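PDB 3LV4: glycoside hydrolase YxiA from Bacillus licheniformis, which probably hydrolyses O-glycosidic bonds in L-arabinan, as a calcium-containing family 43 glycoside hydrolase similar to endo-1,5-alpha-L-arabinanases. Local coordinates for residues D15-K20 against G202-Y207; I122-G127 against F171-D176; S126-I131 against Q186-K191; K191-N196 against M218-L223. One frame throughout, in Å; residues are numbered along the deposited sequence.

Contact 1: D15-K20 against G202-Y207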
loop_
_atom_site.group_PDB
_atom_site.type_symbol
_atom_site.label_atom_id
_atom_site.label_comp_id
_atom_site.label_asym_id
_atom_site.label_seq_id
_atom_site.Cartn_x
_atom_site.Cartn_y
_atom_site.Cartn_z
ATOM N N ASP A 15 6.917 -1.524 -5.988
ATOM C CA ASP A 15 6.758 -0.577 -4.882
ATOM C C ASP A 15 6.361 0.828 -5.362
ATOM O O ASP A 15 6.987 1.826 -4.989
ATOM C CB ASP A 15 8.070 -0.495 -4.090
ATOM C CG ASP A 15 8.644 -1.867 -3.779
ATOM O OD1 ASP A 15 7.889 -2.733 -3.265
ATOM O OD2 ASP A 15 9.848 -2.087 -4.055
ATOM N N PRO A 16 5.300 0.916 -6.174
ATOM C CA PRO A 16 4.930 2.188 -6.808
ATOM C C PRO A 16 4.475 3.261 -5.811
ATOM O O PRO A 16 3.619 3.001 -4.949
ATOM C CB PRO A 16 3.754 1.790 -7.708
ATOM C CG PRO A 16 3.145 0.621 -6.979
ATOM C CD PRO A 16 4.339 -0.155 -6.484
ATOM N N SER A 17 5.039 4.457 -5.945
ATOM C CA SER A 17 4.632 5.605 -5.135
ATOM C C SER A 17 4.026 6.680 -6.042
ATOM O O SER A 17 4.715 7.276 -6.879
ATOM C CB SER A 17 5.819 6.156 -4.333
ATOM O OG SER A 17 5.379 6.884 -3.193
ATOM N N ILE A 18 2.730 6.913 -5.869
ATOM C CA ILE A 18 1.950 7.768 -6.764
ATOM C C ILE A 18 2.161 9.259 -6.516
ATOM O O ILE A 18 2.300 9.707 -5.374
ATOM C CB ILE A 18 0.428 7.433 -6.647
ATOM C CG1 ILE A 18 -0.387 8.104 -7.757
ATOM C CG2 ILE A 18 -0.118 7.818 -5.267
ATOM C CD1 ILE A 18 -0.318 7.388 -9.086
ATOM N N ILE A 19 2.192 10.030 -7.595
ATOM C CA ILE A 19 2.193 11.487 -7.483
ATOM C C ILE A 19 1.565 12.055 -8.746
ATOM O O ILE A 19 1.823 11.565 -9.849
ATOM C CB ILE A 19 3.620 12.071 -7.262
ATOM C CG1 ILE A 19 3.581 13.611 -7.278
ATOM C CG2 ILE A 19 4.620 11.520 -8.307
ATOM C CD1 ILE A 19 4.917 14.287 -6.933
ATOM N N LYS A 20 0.712 13.060 -8.588
ATOM C CA LYS A 20 0.102 13.683 -9.746
ATOM C C LYS A 20 0.695 15.061 -9.974
ATOM O O LYS A 20 0.790 15.862 -9.046
ATOM C CB LYS A 20 -1.418 13.773 -9.599
ATOM C CG LYS A 20 -2.080 14.386 -10.823
ATOM C CD LYS A 20 -3.459 13.839 -11.045
ATOM C CE LYS A 20 -4.520 14.681 -10.415
ATOM N NZ LYS A 20 -5.654 14.858 -11.381
ATOM N N GLY A 202 6.833 -0.727 3.733
ATOM C CA GLY A 202 6.000 -0.047 2.754
ATOM C C GLY A 202 4.893 0.811 3.341
ATOM O O GLY A 202 3.761 0.799 2.839
ATOM N N ALA A 203 5.212 1.561 4.396
ATOM C CA ALA A 203 4.258 2.490 5.000
ATOM C C ALA A 203 3.769 3.561 4.020
ATOM O O ALA A 203 4.521 4.047 3.169
ATOM C CB ALA A 203 4.871 3.156 6.231
ATOM N N TYR A 204 2.507 3.939 4.151
ATOM C CA TYR A 204 1.970 5.025 3.351
ATOM C C TYR A 204 0.813 5.652 4.116
ATOM O O TYR A 204 -0.087 4.940 4.558
ATOM C CB TYR A 204 1.494 4.515 1.981
ATOM C CG TYR A 204 1.380 5.638 0.976
ATOM C CD1 TYR A 204 0.212 6.376 0.858
ATOM C CD2 TYR A 204 2.464 5.985 0.173
ATOM C CE1 TYR A 204 0.117 7.417 -0.042
ATOM C CE2 TYR A 204 2.381 7.028 -0.726
ATOM C CZ TYR A 204 1.205 7.742 -0.831
ATOM O OH TYR A 204 1.124 8.785 -1.728
ATOM N N ILE A 205 0.836 6.975 4.281
ATOM C CA ILE A 205 -0.218 7.644 5.045
ATOM C C ILE A 205 -1.106 8.531 4.172
ATOM O O ILE A 205 -0.619 9.442 3.492
ATOM C CB ILE A 205 0.353 8.436 6.253
ATOM C CG1 ILE A 205 0.928 7.445 7.282
ATOM C CG2 ILE A 205 -0.752 9.290 6.904
ATOM C CD1 ILE A 205 1.835 8.069 8.327
ATOM N N LEU A 206 -2.409 8.248 4.186
ATOM C CA LEU A 206 -3.378 9.033 3.422
ATOM C C LEU A 206 -4.501 9.563 4.314
ATOM O O LEU A 206 -5.152 8.796 5.033
ATOM C CB LEU A 206 -3.988 8.191 2.291
ATOM C CG LEU A 206 -4.944 8.992 1.401
ATOM C CD1 LEU A 206 -4.140 10.017 0.606
ATOM C CD2 LEU A 206 -5.746 8.109 0.466
ATOM N N TYR A 207 -4.732 10.871 4.251
ATOM C CA TYR A 207 -5.839 11.507 4.957
ATOM C C TYR A 207 -7.110 11.458 4.119
ATOM O O TYR A 207 -7.068 11.664 2.910
ATOM C CB TYR A 207 -5.495 12.967 5.243
ATOM C CG TYR A 207 -6.549 13.730 6.021
ATOM C CD1 TYR A 207 -7.405 14.628 5.385
ATOM C CD2 TYR A 207 -6.675 13.571 7.399
ATOM C CE1 TYR A 207 -8.362 15.345 6.111
ATOM C CE2 TYR A 207 -7.619 14.282 8.122
ATOM C CZ TYR A 207 -8.458 15.164 7.477
ATOM O OH TYR A 207 -9.398 15.860 8.213
HETATM O O HOH W 1 3.462 9.525 -2.948
#
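With its CG anti to the backbone N (chi1 -160°), Tyr204 sends its ring from 202-207 toward 15-20 and lodges the phenol end beside Ser17 and Ile18. Ser17 has its OG turned the same way about chi1 (-157°), and this hydroxyl lies at the edge of the Tyr204 ring, near its plane, 3.9 Å from CE2. Ile18 crosses the tyrosine obliquely: its CG2 methyl is 3.9 Å from Tyr204 OH, while its CG1 arm leads away. No direct hydrogen bond joins the segments. A water bridges them instead, 2.7 Å from Ile18 O and 2.7 Å from Tyr204 OH; the water lies in the plane of the Tyr204 ring, at its edge. The backbones stay well apart, 8.9 Å between the CA atoms of Ser17 and Tyr204. The gap is that between the first strands of two blades of the five-bladed beta-propeller of family 43: strand 17-21 opens one blade, strand 200-208 another, and both face the middle of the fold. Ser17 OG is held by a hydrogen bond to Asp80 OD1, and its side chain is about 6 Å from that of His291 and about 4 Å from a bound calcium ion. A ring stack with His150 steadies Tyr204 from a further blade. Two residues before Ser17 is Asp15, the predicted proton acceptor, whose OD2 is hydrogen-bonded to Ser30 OG.

Contact 2: I122-G127 against F171-D176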
loop_
_atom_site.group_PDB
_atom_site.type_symbol
_atom_site.label_atom_id
_atom_site.label_comp_id
_atom_site.label_asym_id
_atom_site.label_seq_id
_atom_site.Cartn_x
_atom_site.Cartn_y
_atom_site.Cartn_z
ATOM N N ILE A 122 22.817 12.307 1.699
ATOM C CA ILE A 122 22.301 11.292 2.610
ATOM C C ILE A 122 21.993 11.920 3.962
ATOM O O ILE A 122 22.784 12.730 4.462
ATOM C CB ILE A 122 23.359 10.193 2.835
ATOM C CG1 ILE A 122 23.679 9.476 1.508
ATOM C CG2 ILE A 122 22.907 9.229 3.943
ATOM C CD1 ILE A 122 24.888 8.544 1.570
ATOM N N PHE A 123 20.868 11.546 4.571
ATOM C CA PHE A 123 20.516 12.100 5.883
ATOM C C PHE A 123 20.145 11.047 6.933
ATOM O O PHE A 123 19.956 11.380 8.098
ATOM C CB PHE A 123 19.430 13.196 5.783
ATOM C CG PHE A 123 18.099 12.709 5.259
ATOM C CD1 PHE A 123 17.142 12.187 6.129
ATOM C CD2 PHE A 123 17.801 12.787 3.910
ATOM C CE1 PHE A 123 15.916 11.749 5.660
ATOM C CE2 PHE A 123 16.566 12.348 3.422
ATOM C CZ PHE A 123 15.624 11.831 4.292
ATOM N N LEU A 124 20.058 9.782 6.522
ATOM C CA LEU A 124 19.829 8.690 7.464
ATOM C C LEU A 124 20.630 7.472 7.012
ATOM O O LEU A 124 20.733 7.209 5.816
ATOM C CB LEU A 124 18.334 8.347 7.533
ATOM C CG LEU A 124 17.553 8.357 8.850
ATOM C CD1 LEU A 124 17.887 9.522 9.747
ATOM C CD2 LEU A 124 16.045 8.290 8.575
ATOM N N LYS A 125 21.209 6.743 7.968
ATOM C CA LYS A 125 21.887 5.485 7.665
ATOM C C LYS A 125 21.486 4.423 8.671
ATOM O O LYS A 125 21.163 4.744 9.815
ATOM C CB LYS A 125 23.412 5.651 7.716
ATOM C CG LYS A 125 24.031 6.385 6.536
ATOM C CD LYS A 125 25.542 6.554 6.761
ATOM C CE LYS A 125 26.254 7.052 5.517
ATOM N NZ LYS A 125 27.675 7.407 5.813
ATOM N N SER A 126 21.502 3.164 8.237
ATOM C CA SER A 126 21.303 2.037 9.141
ATOM C C SER A 126 22.348 0.974 8.842
ATOM O O SER A 126 23.011 1.015 7.793
ATOM C CB SER A 126 19.885 1.465 9.014
ATOM O OG SER A 126 19.549 1.155 7.677
ATOM N N GLY A 127 22.520 0.041 9.772
ATOM C CA GLY A 127 23.420 -1.072 9.553
ATOM C C GLY A 127 24.887 -0.754 9.773
ATOM O O GLY A 127 25.751 -1.574 9.436
ATOM N N PHE A 171 8.856 4.169 11.403
ATOM C CA PHE A 171 9.070 5.399 12.154
ATOM C C PHE A 171 8.585 6.609 11.363
ATOM O O PHE A 171 8.456 6.550 10.138
ATOM C CB PHE A 171 10.563 5.579 12.470
ATOM C CG PHE A 171 11.085 4.630 13.515
ATOM C CD1 PHE A 171 11.269 3.284 13.221
ATOM C CD2 PHE A 171 11.400 5.085 14.791
ATOM C CE1 PHE A 171 11.747 2.413 14.185
ATOM C CE2 PHE A 171 11.879 4.216 15.763
ATOM C CZ PHE A 171 12.052 2.882 15.462
ATOM N N ILE A 172 8.327 7.711 12.063
ATOM C CA ILE A 172 7.937 8.948 11.396
ATOM C C ILE A 172 8.753 10.133 11.919
ATOM O O ILE A 172 9.009 10.243 13.118
ATOM C CB ILE A 172 6.401 9.206 11.489
ATOM C CG1 ILE A 172 5.968 10.316 10.522
ATOM C CG2 ILE A 172 5.952 9.477 12.935
ATOM C CD1 ILE A 172 4.446 10.460 10.437
ATOM N N LEU A 173 9.181 10.987 10.992
ATOM C CA LEU A 173 10.005 12.157 11.284
ATOM C C LEU A 173 9.294 13.415 10.826
ATOM O O LEU A 173 8.622 13.406 9.790
ATOM C CB LEU A 173 11.334 12.049 10.525
ATOM C CG LEU A 173 12.399 11.139 11.147
ATOM C CD1 LEU A 173 13.457 10.744 10.143
ATOM C CD2 LEU A 173 13.036 11.838 12.348
ATOM N N GLU A 174 9.444 14.502 11.579
ATOM C CA GLU A 174 8.964 15.785 11.090
ATOM C C GLU A 174 10.010 16.379 10.166
ATOM O O GLU A 174 11.212 16.313 10.456
ATOM C CB GLU A 174 8.651 16.760 12.224
ATOM C CG GLU A 174 7.874 17.960 11.715
ATOM C CD GLU A 174 7.289 18.812 12.826
ATOM O OE1 GLU A 174 6.563 19.772 12.492
ATOM O OE2 GLU A 174 7.556 18.524 14.022
HETATM N N MSE A 175 9.561 16.948 9.051
HETATM C CA MSE A 175 10.481 17.427 8.016
HETATM C C MSE A 175 10.446 18.948 7.880
HETATM O O MSE A 175 9.439 19.591 8.190
HETATM C CB MSE A 175 10.142 16.794 6.661
HETATM C CG MSE A 175 9.971 15.284 6.712
HETATM SE SE MSE A 175 11.614 14.346 7.241
HETATM C CE MSE A 175 12.495 14.226 5.485
ATOM N N ASP A 176 11.564 19.502 7.419
ATOM C CA ASP A 176 11.687 20.920 7.109
ATOM C C ASP A 176 11.038 21.207 5.747
ATOM O O ASP A 176 11.447 20.660 4.729
ATOM C CB ASP A 176 13.171 21.309 7.096
ATOM C CG ASP A 176 13.385 22.799 6.967
ATOM O OD1 ASP A 176 12.945 23.381 5.947
ATOM O OD2 ASP A 176 14.006 23.391 7.881
#
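Leu173 is the first residue of 171-176 to meet the other strand, reaching out to Leu124 so that the two side chains end tip to tip, Leu173 CD1 3.9 Å from Leu124 CD2. The CA atoms behind this pair are 11.1 Å apart, a separation the two leucines bridge between them. Glu174 turns from the interface and pairs with Lys158 in a salt bridge. Met175, a selenomethionine, comes next; its chain bends at both chi2 and chi3, which swings CE to 4.1 Å from Phe123 CZ, although its CB does not start out toward the other strand. The Phe123 and Met175 side chains run at about a right angle to each other, and the methyl comes obliquely onto the far end of the ring. Two successive residues, Phe123 and Leu124, can both project across because they form a classic beta bulge opposite Leu105, breaking the usual alternation of sides. All four groups are apolar, and the interface contains no hydrogen bond. It joins two blades of the propeller: strand 118-126 is the last of its four-stranded sheet, next to strand 103-110, whereas strand 170-175 lies between strands 159-163 and 190-193. Strand 159-163 extends the packing, with Met161 touching Phe123 and Tyr163 touching Leu124, and helix 65-71 touches Ile122.

Contact 3: S126-I131 against Q186-K191. With ACT (acetate ion), chain G.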
loop_
_atom_site.group_PDB
_atom_site.type_symbol
_atom_site.label_atom_id
_atom_site.label_comp_id
_atom_site.label_asym_id
_atom_site.label_seq_id
_atom_site.Cartn_x
_atom_site.Cartn_y
_atom_site.Cartn_z
ATOM N N SER A 126 21.502 3.164 8.237
ATOM C CA SER A 126 21.303 2.037 9.141
ATOM C C SER A 126 22.348 0.974 8.842
ATOM O O SER A 126 23.011 1.015 7.793
ATOM C CB SER A 126 19.885 1.465 9.014
ATOM O OG SER A 126 19.549 1.155 7.677
ATOM N N GLY A 127 22.520 0.041 9.772
ATOM C CA GLY A 127 23.420 -1.072 9.553
ATOM C C GLY A 127 24.887 -0.754 9.773
ATOM O O GLY A 127 25.751 -1.574 9.436
HETATM N N MSE A 128 25.178 0.428 10.315
HETATM C CA MSE A 128 26.541 0.743 10.739
HETATM C C MSE A 128 26.916 -0.144 11.908
HETATM O O MSE A 128 26.058 -0.525 12.713
HETATM C CB MSE A 128 26.675 2.215 11.171
HETATM C CG MSE A 128 25.786 2.611 12.371
HETATM SE SE MSE A 128 24.002 3.216 11.834
HETATM C CE MSE A 128 24.513 5.016 11.207
ATOM N N ASP A 129 28.202 -0.473 11.995
ATOM C CA ASP A 129 28.735 -1.138 13.170
ATOM C C ASP A 129 29.251 -0.023 14.061
ATOM O O ASP A 129 30.410 0.376 13.960
ATOM C CB ASP A 129 29.868 -2.090 12.788
ATOM C CG ASP A 129 30.447 -2.830 13.987
ATOM O OD1 ASP A 129 29.800 -2.853 15.056
ATOM O OD2 ASP A 129 31.556 -3.394 13.862
ATOM N N GLY A 130 28.370 0.505 14.902
ATOM C CA GLY A 130 28.714 1.596 15.795
ATOM C C GLY A 130 27.538 2.521 16.061
ATOM O O GLY A 130 26.377 2.124 15.977
ATOM N N ILE A 131 27.853 3.774 16.360
ATOM C CA ILE A 131 26.856 4.760 16.779
ATOM C C ILE A 131 25.841 5.048 15.678
ATOM O O ILE A 131 26.206 5.368 14.546
ATOM C CB ILE A 131 27.552 6.056 17.202
ATOM C CG1 ILE A 131 28.484 5.772 18.389
ATOM C CG2 ILE A 131 26.533 7.151 17.520
ATOM C CD1 ILE A 131 29.454 6.884 18.670
ATOM N N GLN A 186 15.902 14.677 16.212
ATOM C CA GLN A 186 14.905 13.604 16.228
ATOM C C GLN A 186 15.448 12.176 16.207
ATOM O O GLN A 186 14.697 11.233 16.462
ATOM C CB GLN A 186 13.955 13.757 15.046
ATOM C CG GLN A 186 13.208 15.060 15.001
ATOM C CD GLN A 186 12.246 15.066 13.840
ATOM O OE1 GLN A 186 11.149 14.524 13.931
ATOM N NE2 GLN A 186 12.668 15.639 12.726
ATOM N N GLY A 187 16.727 12.001 15.893
ATOM C CA GLY A 187 17.254 10.657 15.687
ATOM C C GLY A 187 16.507 9.946 14.566
ATOM O O GLY A 187 16.385 10.484 13.470
ATOM N N TYR A 188 15.993 8.745 14.831
ATOM C CA TYR A 188 15.223 8.031 13.815
ATOM C C TYR A 188 13.747 8.418 13.815
ATOM O O TYR A 188 12.975 7.944 12.971
ATOM C CB TYR A 188 15.370 6.508 13.968
ATOM C CG TYR A 188 16.749 6.016 13.580
ATOM C CD1 TYR A 188 17.167 6.051 12.251
ATOM C CD2 TYR A 188 17.632 5.516 14.534
ATOM C CE1 TYR A 188 18.422 5.608 11.887
ATOM C CE2 TYR A 188 18.892 5.072 14.177
ATOM C CZ TYR A 188 19.280 5.124 12.849
ATOM O OH TYR A 188 20.534 4.693 12.475
ATOM N N GLY A 189 13.360 9.273 14.757
ATOM C CA GLY A 189 11.975 9.702 14.874
ATOM C C GLY A 189 11.143 8.841 15.806
ATOM O O GLY A 189 11.677 8.167 16.693
ATOM N N LYS A 190 9.827 8.868 15.607
ATOM C CA LYS A 190 8.891 8.214 16.514
ATOM C C LYS A 190 8.377 6.923 15.892
ATOM O O LYS A 190 7.980 6.909 14.721
ATOM C CB LYS A 190 7.716 9.157 16.806
ATOM C CG LYS A 190 6.550 8.518 17.536
ATOM C CD LYS A 190 5.325 9.442 17.588
ATOM C CE LYS A 190 4.328 8.938 18.626
ATOM N NZ LYS A 190 3.092 9.784 18.696
ATOM N N LYS A 191 8.395 5.835 16.660
ATOM C CA LYS A 191 7.919 4.557 16.141
ATOM C C LYS A 191 6.388 4.525 16.088
ATOM O O LYS A 191 5.724 5.014 17.002
ATOM C CB LYS A 191 8.459 3.384 16.974
ATOM C CG LYS A 191 8.131 2.017 16.367
ATOM C CD LYS A 191 8.918 0.874 16.999
ATOM C CE LYS A 191 8.386 0.510 18.379
ATOM N NZ LYS A 191 9.005 -0.742 18.920
HETATM C C ACT G . 30.497 1.171 9.422
HETATM O O ACT G . 30.846 1.137 8.218
HETATM O OXT ACT G . 29.839 0.191 9.824
HETATM C CH3 ACT G . 30.832 2.331 10.317
#
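Tyr188 occupies the third position of a type II' beta turn from Gln186 to Gly189, closed by Gly189 N to Gln186 O at 2.9 Å, and its CA is 9.7 Å from that of Ser126 across the contact. From there the ring points straight at 126-131 and delivers its hydroxyl. Met128, a selenomethionine, comes from the opposite direction: its CG lies between the backbone N and the carbonyl carbon (chi1 61°), and the chain then bends twice, leaving SE 3.8 Å and CE 4.2 Å from Tyr188 OH. Two residues earlier, Ser126 CA is 4.3 Å from Tyr188 OH. These are van der Waals neighbours; the buried phenol end is held by hydrogen bonds to two main-chain groups, Lys125 O at the end of strand 118-126 and Asn133 N in the loop after it, while the selenium side packs against it. Beyond Met128, Asp129 N makes an almost straight hydrogen bond (177°) to OXT of an acetate, at 2.8 Å; the ion, probably from the crystallisation liquor, is bound also by Arg102 NH2. The loop leaves strand 118-126 of one propeller blade, and the turn ends the connection from strand 170-175 to strand 190-193 of the next. Tyr138 packs on Ser126 and Met128, and Tyr163 of strand 159-163 holds Tyr188 O.

Contact 4: K191-N196 against M218-L223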
loop_
_atom_site.group_PDB
_atom_site.type_symbol
_atom_site.label_atom_id
_atom_site.label_comp_id
_atom_site.label_asym_id
_atom_site.label_seq_id
_atom_site.Cartn_x
_atom_site.Cartn_y
_atom_site.Cartn_z
ATOM N N LYS A 191 8.395 5.835 16.660
ATOM C CA LYS A 191 7.919 4.557 16.141
ATOM C C LYS A 191 6.388 4.525 16.088
ATOM O O LYS A 191 5.724 5.014 17.002
ATOM C CB LYS A 191 8.459 3.384 16.974
ATOM C CG LYS A 191 8.131 2.017 16.367
ATOM C CD LYS A 191 8.918 0.874 16.999
ATOM C CE LYS A 191 8.386 0.510 18.379
ATOM N NZ LYS A 191 9.005 -0.742 18.920
ATOM N N LEU A 192 5.846 3.967 15.006
ATOM C CA LEU A 192 4.404 3.779 14.843
ATOM C C LEU A 192 3.976 2.321 15.027
ATOM O O LEU A 192 2.841 2.042 15.440
ATOM C CB LEU A 192 3.966 4.259 13.451
ATOM C CG LEU A 192 4.200 5.741 13.142
ATOM C CD1 LEU A 192 3.632 6.087 11.766
ATOM C CD2 LEU A 192 3.594 6.631 14.237
ATOM N N ILE A 193 4.882 1.399 14.705
ATOM C CA ILE A 193 4.607 -0.037 14.769
ATOM C C ILE A 193 5.904 -0.817 14.542
ATOM O O ILE A 193 6.834 -0.310 13.919
ATOM C CB ILE A 193 3.537 -0.453 13.721
ATOM C CG1 ILE A 193 3.209 -1.946 13.818
ATOM C CG2 ILE A 193 3.986 -0.103 12.305
ATOM C CD1 ILE A 193 2.013 -2.353 12.979
ATOM N N GLY A 194 5.978 -2.032 15.079
ATOM C CA GLY A 194 7.059 -2.939 14.750
ATOM C C GLY A 194 8.143 -3.091 15.800
ATOM O O GLY A 194 8.029 -2.601 16.926
ATOM N N GLY A 195 9.212 -3.774 15.410
ATOM C CA GLY A 195 10.298 -4.098 16.314
ATOM C C GLY A 195 10.643 -5.561 16.149
ATOM O O GLY A 195 9.821 -6.341 15.677
ATOM N N ASN A 196 11.863 -5.932 16.518
ATOM C CA ASN A 196 12.272 -7.332 16.515
ATOM C C ASN A 196 12.117 -8.021 15.161
ATOM O O ASN A 196 11.728 -9.182 15.094
ATOM C CB ASN A 196 11.507 -8.109 17.592
ATOM C CG ASN A 196 11.798 -7.599 18.988
ATOM O OD1 ASN A 196 12.895 -7.091 19.255
ATOM N ND2 ASN A 196 10.822 -7.723 19.888
HETATM N N MSE A 218 0.229 -0.310 5.115
HETATM C CA MSE A 218 1.493 -1.004 5.266
HETATM C C MSE A 218 1.373 -2.401 4.692
HETATM O O MSE A 218 0.265 -2.907 4.484
HETATM C CB MSE A 218 1.898 -1.061 6.739
HETATM C CG MSE A 218 0.805 -1.521 7.642
HETATM SE SE MSE A 218 1.105 -0.967 9.498
HETATM C CE MSE A 218 -0.765 -1.077 10.085
ATOM N N SER A 219 2.511 -3.014 4.407
ATOM C CA SER A 219 2.520 -4.370 3.877
ATOM C C SER A 219 3.085 -5.310 4.922
ATOM O O SER A 219 4.147 -5.050 5.492
ATOM C CB SER A 219 3.328 -4.442 2.574
ATOM O OG SER A 219 2.666 -3.702 1.560
ATOM N N PHE A 220 2.344 -6.380 5.195
ATOM C CA PHE A 220 2.785 -7.420 6.125
ATOM C C PHE A 220 3.317 -8.604 5.311
ATOM O O PHE A 220 2.842 -8.874 4.199
ATOM C CB PHE A 220 1.613 -7.907 6.984
ATOM C CG PHE A 220 1.335 -7.073 8.216
ATOM C CD1 PHE A 220 1.435 -5.690 8.192
ATOM C CD2 PHE A 220 0.912 -7.691 9.392
ATOM C CE1 PHE A 220 1.143 -4.936 9.330
ATOM C CE2 PHE A 220 0.622 -6.947 10.529
ATOM C CZ PHE A 220 0.744 -5.564 10.499
ATOM N N GLY A 221 4.280 -9.332 5.862
ATOM C CA GLY A 221 4.813 -10.494 5.162
ATOM C C GLY A 221 5.930 -10.181 4.176
ATOM O O GLY A 221 6.551 -9.115 4.233
ATOM N N GLY A 222 6.183 -11.120 3.270
ATOM C CA GLY A 222 7.275 -11.009 2.313
ATOM C C GLY A 222 6.810 -10.731 0.894
ATOM O O GLY A 222 5.778 -11.257 0.445
ATOM N N LEU A 223 7.572 -9.900 0.176
ATOM C CA LEU A 223 7.185 -9.485 -1.170
ATOM C C LEU A 223 7.153 -10.611 -2.212
ATOM O O LEU A 223 6.391 -10.531 -3.183
ATOM C CB LEU A 223 8.089 -8.351 -1.660
ATOM C CG LEU A 223 9.552 -8.716 -1.915
ATOM C CD1 LEU A 223 9.770 -9.177 -3.364
ATOM C CD2 LEU A 223 10.424 -7.519 -1.607
#
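Blades three and four of the five-bladed propeller meet here, where Ile193, near the end of the last strand of one, presses on Met218 and Phe220 in the second strand of the other. Ile193 and the selenomethionine Met218 approach tip to tip: SE lies 3.9 Å from Ile193 CD1 and 4.1 Å from its CG2, so both branches of the isoleucine touch it. Met218 gets there by an extended chain beyond CG (chi2 -159°). The same CD1 methyl is 4.3 Å from Phe220 CZ, oblique to the ring. Met218 SE sits in the plane of that ring at its edge, 4.0 Å from Phe220 CE1, which closes a three-residue apolar cluster. Lys191 NZ reaches along the same segment as Ile193 to donate to Gly194 O at 2.9 Å, tilted 28° from the carbonyl plane. The side chain of Met218 is about 7 Å from that of Glu201, the predicted proton donor, which places the cluster near the probable active site. Ile200 of strand 200-208 touches both Ile193 and Phe220; Ile170 of strand 170-175 touches Ile193, and strand 230-236 adds Ala234 on Met218 and Arg232 on Phe220.

How the contacts relate
All four contacts join different blades of the family 43 propeller. Contact 1 spans its middle, from the first blade to the fourth, its centre about 7 Å from that of the chain, against about 20 Å for contact 2. Contacts 2 and 3 join the second and third blades, and contact 4 the third and fourth. Along the chain, contacts 2 and 3 fall between the two segments of contact 1, whereas contact 4 alternates with it. Contacts 2 and 3 have centres about 8 Å apart, share Ser126 and Gly127, and form one continuous seam. Contact 4 takes up strand 190-193 where contact 3 leaves it at Lys191, their centres about 17 Å apart. Contacts 1 and 2 also touch, through Ile205 and Ile172.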